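Local structure of glutaconate CoA-transferase subunit A (1POI) at residues I176-Q181 and I208-E213; G186-W191 and N227-M232. The protein catalyses the transfer of coenzyme A from acetyl-CoA to glutaconate, (R)-2-hydroxyglutarate and related acids, a step in glutamate degradation through hydroxyglutarate. All blocks are in the same frame, centred on the assembly; numbering follows the deposited sequence.

Contact 1 (I176-Q181 and I208-E213); sequences IIHAQQ and IVTCEE
Ile176-Ala179 and Ile208-Cys211 run side by side as neighbouring parallel strands, their axes 4.7 Å apart and 26° off parallel, with Ile177 N hydrogen-bonded to Ile208 O, Thr210 N to Ile177 O, and Ala179 N to Thr210 O at 2.8 Å. The strands belong to the seven-stranded parallel sheet of the CoA-transferase domain, a Rossmann-like fold. The pairing reaches the corner at Gln180 and Glu212, where Glu212 N bonds Ala179 O at 3.0 Å. With CG anti to the backbone N (chi1 -172°), the His178 ring leans over the neighbouring strand, and both its nitrogens are used at the edge. ND1 meets Thr210 OG1 at 2.8 Å, where either atom could be the donor; NE2 donates to Glu212 OE2 at 2.9 Å, nearly in the ring plane but from above the carboxylate, whose plane stands 89° to the ring. That same OE2 is bonded by Tyr253 OH. Replacing His178 with alanine is likely to take from Thr210 OG1 its ring partner, leave Glu212 OE2 with Tyr253 OH, and open a gap beside the carboxylate. Ile176 and Ile208 lie side by side, their side chains pointing the same way, with Ile176 CG1 4.2 Å from Ile208 CD1. Held at both nitrogens by bonds near its plane, the imidazole is fixed in rotation, with NE2 as donor to the carboxylate.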
loop_
_atom_site.group_PDB
_atom_site.type_symbol
_atom_site.label_atom_id
_atom_site.label_comp_id
_atom_site.label_asym_id
_atom_site.label_seq_id
_atom_site.Cartn_x
_atom_site.Cartn_y
_atom_site.Cartn_z
ATOM N N ILE A 176 5.711 17.730 23.661
ATOM C CA ILE A 176 5.912 18.220 22.292
ATOM C C ILE A 176 6.553 17.114 21.475
ATOM O O ILE A 176 7.623 16.606 21.846
ATOM C CB ILE A 176 6.777 19.500 22.254
ATOM C CG1 ILE A 176 6.078 20.615 23.060
ATOM C CG2 ILE A 176 6.964 19.956 20.810
ATOM C CD1 ILE A 176 6.973 21.720 23.544
ATOM N N ILE A 177 5.849 16.685 20.421
ATOM C CA ILE A 177 6.326 15.617 19.530
ATOM C C ILE A 177 6.183 15.960 18.022
ATOM O O ILE A 177 5.302 16.741 17.615
ATOM C CB ILE A 177 5.608 14.246 19.821
ATOM C CG1 ILE A 177 4.168 14.267 19.320
ATOM C CG2 ILE A 177 5.658 13.897 21.299
ATOM C CD1 ILE A 177 3.397 13.034 19.730
ATOM N N HIS A 178 7.043 15.369 17.195
ATOM C CA HIS A 178 6.988 15.630 15.761
ATOM C C HIS A 178 6.550 14.385 14.976
ATOM O O HIS A 178 7.153 13.326 15.099
ATOM C CB HIS A 178 8.350 16.113 15.258
ATOM C CG HIS A 178 8.316 16.576 13.842
ATOM N ND1 HIS A 178 7.679 17.735 13.466
ATOM C CD2 HIS A 178 8.688 15.965 12.698
ATOM C CE1 HIS A 178 7.642 17.812 12.149
ATOM N NE2 HIS A 178 8.248 16.747 11.660
ATOM N N ALA A 179 5.539 14.513 14.137
ATOM C CA ALA A 179 5.060 13.361 13.401
ATOM C C ALA A 179 4.931 13.649 11.910
ATOM O O ALA A 179 4.935 14.815 11.500
ATOM C CB ALA A 179 3.735 12.947 13.967
ATOM N N GLN A 180 4.768 12.600 11.100
ATOM C CA GLN A 180 4.661 12.775 9.655
ATOM C C GLN A 180 3.318 13.263 9.165
ATOM O O GLN A 180 3.256 13.999 8.184
ATOM C CB GLN A 180 5.065 11.517 8.901
ATOM C CG GLN A 180 6.520 11.152 9.068
ATOM C CD GLN A 180 6.742 10.394 10.335
ATOM O OE1 GLN A 180 5.847 10.298 11.166
ATOM N NE2 GLN A 180 7.893 9.783 10.470
ATOM N N GLN A 181 2.241 12.861 9.824
ATOM C CA GLN A 181 0.901 13.310 9.410
ATOM C C GLN A 181 -0.024 13.463 10.620
ATOM O O GLN A 181 0.104 12.727 11.620
ATOM C CB GLN A 181 0.260 12.314 8.435
ATOM C CG GLN A 181 1.095 11.929 7.231
ATOM C CD GLN A 181 0.511 10.743 6.514
ATOM O OE1 GLN A 181 0.597 9.614 7.003
ATOM N NE2 GLN A 181 -0.111 10.986 5.364
ATOM N N ILE A 208 1.317 19.223 22.214
ATOM C CA ILE A 208 1.504 19.946 20.952
ATOM C C ILE A 208 2.166 19.004 19.943
ATOM O O ILE A 208 3.202 18.358 20.247
ATOM C CB ILE A 208 2.365 21.229 21.113
ATOM C CG1 ILE A 208 1.755 22.139 22.192
ATOM C CG2 ILE A 208 2.402 22.005 19.776
ATOM C CD1 ILE A 208 2.722 23.109 22.796
ATOM N N VAL A 209 1.551 18.899 18.768
ATOM C CA VAL A 209 2.074 18.030 17.728
ATOM C C VAL A 209 2.515 18.801 16.467
ATOM O O VAL A 209 1.702 19.466 15.810
ATOM C CB VAL A 209 1.022 16.916 17.353
ATOM C CG1 VAL A 209 -0.228 17.550 16.758
ATOM C CG2 VAL A 209 1.602 15.909 16.354
ATOM N N THR A 210 3.815 18.814 16.181
ATOM C CA THR A 210 4.266 19.467 14.938
ATOM C C THR A 210 4.283 18.326 13.911
ATOM O O THR A 210 4.747 17.210 14.231
ATOM C CB THR A 210 5.661 20.104 15.036
ATOM O OG1 THR A 210 6.571 19.177 15.629
ATOM C CG2 THR A 210 5.623 21.382 15.853
ATOM N N CYS A 211 3.746 18.574 12.718
ATOM C CA CYS A 211 3.683 17.549 11.698
ATOM C C CYS A 211 4.124 18.009 10.290
ATOM O O CYS A 211 3.982 19.168 9.924
ATOM C CB CYS A 211 2.268 17.035 11.658
ATOM S SG CYS A 211 1.165 18.241 11.016
ATOM N N GLU A 212 4.634 17.078 9.490
ATOM C CA GLU A 212 5.104 17.356 8.135
ATOM C C GLU A 212 3.947 17.705 7.250
ATOM O O GLU A 212 4.082 18.462 6.300
ATOM C CB GLU A 212 5.794 16.125 7.574
ATOM C CG GLU A 212 6.999 15.682 8.348
ATOM C CD GLU A 212 8.187 16.579 8.107
ATOM O OE1 GLU A 212 8.172 17.333 7.119
ATOM O OE2 GLU A 212 9.150 16.524 8.893
ATOM N N GLU A 213 2.827 17.049 7.475
ATOM C CA GLU A 213 1.643 17.348 6.702
ATOM C C GLU A 213 0.379 17.094 7.485
ATOM O O GLU A 213 0.370 16.345 8.454
ATOM C CB GLU A 213 1.626 16.566 5.406
ATOM C CG GLU A 213 1.925 15.107 5.587
ATOM C CD GLU A 213 1.916 14.365 4.278
ATOM O OE1 GLU A 213 1.258 14.855 3.323
ATOM O OE2 GLU A 213 2.572 13.297 4.226
#

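Contact 2 (G186-W191 and N227-M232); sequences GTVRIW and NDIPGM
Val188 O accepts two backbone N-H groups from successive residues, Asp228 and Ile229: the bond from Asp228 N is short (2.8 Å), that from Ile229 N weak at 3.3 Å. With both residues facing Val188, this is a classic beta bulge, built on a single antiparallel hydrogen-bonded pair whose other half is Val188 N to Ile229 O (3.1 Å). It ties the short strand 188-189, at one edge of a small three-stranded mixed sheet, to the loop between helix 217-221 and strand 236-239. The extended chain of Arg189 brings NE to Asn227 OD1 at 3.0 Å, a nearly straight bond (168°) at the guanidinium edge, with guanidinium and amide planes 26° apart. Asn227 ND2 is held by Ile220 O and by the backbone of another protein chain. Asp228, its CG anti to the carbonyl carbon (chi1 -60°), turns its carboxylate back over the first strand, where OD1 is met by Ile190 N at 3.0 Å from above the carboxylate plane; its OD2 forms a salt bridge with Lys194. Val188 and Ile229 lie side by side, Val188 CB 4.0 Å from Ile229 CB; Val188 packs on Ala179 and Ile229 on Ile177, both of strand 174-179. At the far end the two segments close to 3.9 Å between the CA atoms of Gly186 and Gly231: a CB on Gly186 would clash with Gly231 O, and at the backbone angles of Gly186 it would also press against the preceding carbonyl O. There a water accepts from Gly231 N at 2.9 Å and donates weakly to Thr187 OG1, which is hydrogen-bonded to Asp185 OD1.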
loop_
_atom_site.group_PDB
_atom_site.type_symbol
_atom_site.label_atom_id
_atom_site.label_comp_id
_atom_site.label_asym_id
_atom_site.label_seq_id
_atom_site.Cartn_x
_atom_site.Cartn_y
_atom_site.Cartn_z
ATOM N N GLY A 186 -6.556 16.475 15.492
ATOM C CA GLY A 186 -5.516 15.953 16.362
ATOM C C GLY A 186 -5.096 14.511 16.182
ATOM O O GLY A 186 -4.183 14.064 16.888
ATOM N N THR A 187 -5.750 13.757 15.290
ATOM C CA THR A 187 -5.324 12.378 15.070
ATOM C C THR A 187 -3.904 12.435 14.463
ATOM O O THR A 187 -3.661 13.121 13.449
ATOM C CB THR A 187 -6.265 11.610 14.137
ATOM O OG1 THR A 187 -7.625 11.971 14.410
ATOM C CG2 THR A 187 -6.113 10.129 14.370
ATOM N N VAL A 188 -2.993 11.701 15.097
ATOM C CA VAL A 188 -1.580 11.663 14.738
ATOM C C VAL A 188 -1.045 10.327 14.228
ATOM O O VAL A 188 -1.259 9.280 14.854
ATOM C CB VAL A 188 -0.738 12.092 15.949
ATOM C CG1 VAL A 188 0.743 11.903 15.700
ATOM C CG2 VAL A 188 -1.059 13.525 16.288
ATOM N N ARG A 189 -0.293 10.403 13.125
ATOM C CA ARG A 189 0.335 9.256 12.464
ATOM C C ARG A 189 1.858 9.401 12.521
ATOM O O ARG A 189 2.404 10.319 11.914
ATOM C CB ARG A 189 -0.057 9.227 10.981
ATOM C CG ARG A 189 -0.886 8.039 10.540
ATOM C CD ARG A 189 -1.327 8.207 9.088
ATOM N NE ARG A 189 -2.602 7.538 8.812
ATOM C CZ ARG A 189 -3.103 7.321 7.596
ATOM N NH1 ARG A 189 -2.444 7.703 6.505
ATOM N NH2 ARG A 189 -4.309 6.776 7.465
ATOM N N ILE A 190 2.521 8.527 13.270
ATOM C CA ILE A 190 3.974 8.505 13.365
ATOM C C ILE A 190 4.513 7.210 12.681
ATOM O O ILE A 190 4.355 6.111 13.232
ATOM C CB ILE A 190 4.441 8.423 14.822
ATOM C CG1 ILE A 190 3.963 9.637 15.626
ATOM C CG2 ILE A 190 5.969 8.265 14.875
ATOM C CD1 ILE A 190 4.385 9.557 17.106
ATOM N N TRP A 191 5.119 7.323 11.497
ATOM C CA TRP A 191 5.690 6.158 10.813
ATOM C C TRP A 191 6.997 5.701 11.527
ATOM O O TRP A 191 7.783 6.529 11.985
ATOM C CB TRP A 191 6.043 6.520 9.391
ATOM C CG TRP A 191 5.013 7.280 8.626
ATOM C CD1 TRP A 191 3.670 7.358 8.875
ATOM C CD2 TRP A 191 5.245 8.044 7.436
ATOM N NE1 TRP A 191 3.046 8.121 7.901
ATOM C CE2 TRP A 191 3.990 8.552 7.007
ATOM C CE3 TRP A 191 6.384 8.347 6.693
ATOM C CZ2 TRP A 191 3.852 9.343 5.864
ATOM C CZ3 TRP A 191 6.243 9.136 5.565
ATOM C CH2 TRP A 191 4.982 9.626 5.158
ATOM N N ASN A 227 -2.900 4.927 12.655
ATOM C CA ASN A 227 -2.923 6.032 13.602
ATOM C C ASN A 227 -2.331 5.639 14.958
ATOM O O ASN A 227 -2.561 4.526 15.456
ATOM C CB ASN A 227 -4.339 6.562 13.686
ATOM C CG ASN A 227 -4.925 6.815 12.307
ATOM O OD1 ASN A 227 -4.196 6.982 11.341
ATOM N ND2 ASN A 227 -6.234 6.812 12.204
ATOM N N ASP A 228 -1.547 6.538 15.549
ATOM C CA ASP A 228 -0.893 6.245 16.817
ATOM C C ASP A 228 -1.444 6.983 18.046
ATOM O O ASP A 228 -1.148 6.601 19.202
ATOM C CB ASP A 228 0.590 6.535 16.691
ATOM C CG ASP A 228 1.252 5.708 15.624
ATOM O OD1 ASP A 228 1.206 6.080 14.441
ATOM O OD2 ASP A 228 1.838 4.685 15.990
ATOM N N ILE A 229 -2.163 8.082 17.796
ATOM C CA ILE A 229 -2.757 8.881 18.859
ATOM C C ILE A 229 -4.112 9.415 18.406
ATOM O O ILE A 229 -4.257 9.858 17.258
ATOM C CB ILE A 229 -1.860 10.071 19.258
ATOM C CG1 ILE A 229 -0.485 9.589 19.707
ATOM C CG2 ILE A 229 -2.487 10.828 20.444
ATOM C CD1 ILE A 229 0.549 10.666 19.577
ATOM N N PRO A 230 -5.136 9.321 19.284
ATOM C CA PRO A 230 -6.518 9.776 19.055
ATOM C C PRO A 230 -6.541 11.274 19.244
ATOM O O PRO A 230 -5.855 11.783 20.132
ATOM C CB PRO A 230 -7.292 9.135 20.200
ATOM C CG PRO A 230 -6.330 8.136 20.815
ATOM C CD PRO A 230 -5.005 8.722 20.622
ATOM N N GLY A 231 -7.379 11.963 18.474
ATOM C CA GLY A 231 -7.479 13.407 18.578
ATOM C C GLY A 231 -7.581 13.958 19.990
ATOM O O GLY A 231 -6.885 14.920 20.333
ATOM N N MET A 232 -8.413 13.316 20.814
ATOM C CA MET A 232 -8.647 13.694 22.217
ATOM C C MET A 232 -7.400 14.080 23.008
ATOM O O MET A 232 -7.432 15.042 23.775
ATOM C CB MET A 232 -9.361 12.563 22.966
ATOM C CG MET A 232 -10.729 12.200 22.406
ATOM S SD MET A 232 -10.770 10.669 21.432
ATOM C CE MET A 232 -10.328 9.453 22.754
HETATM O O HOH W 1 -9.204 10.371 16.921
#

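The centres of contacts 1 and 2 lie 9 Å apart, and their segments alternate along the chain. Strand 188-189 continues the small sheet that begins past the corner at Gln180: Gln181 O and Arg189 N, 2.8 Å apart, probably bond, and Gln180 and Gln181 both face Arg189 in a second classic bulge. Side chains add to the join, Gln181 OE1 accepting a hydrogen bond of 3.0 Å from Trp191 NE1 while Gln180 OE1 bonds Trp191 N. Val188 of contact 2 also packs on Ala179 and Val209 of contact 1. The Ile208 side chain of contact 1 is about 13 Å from a bound copper ion, so contact 1 is no part of that metal site.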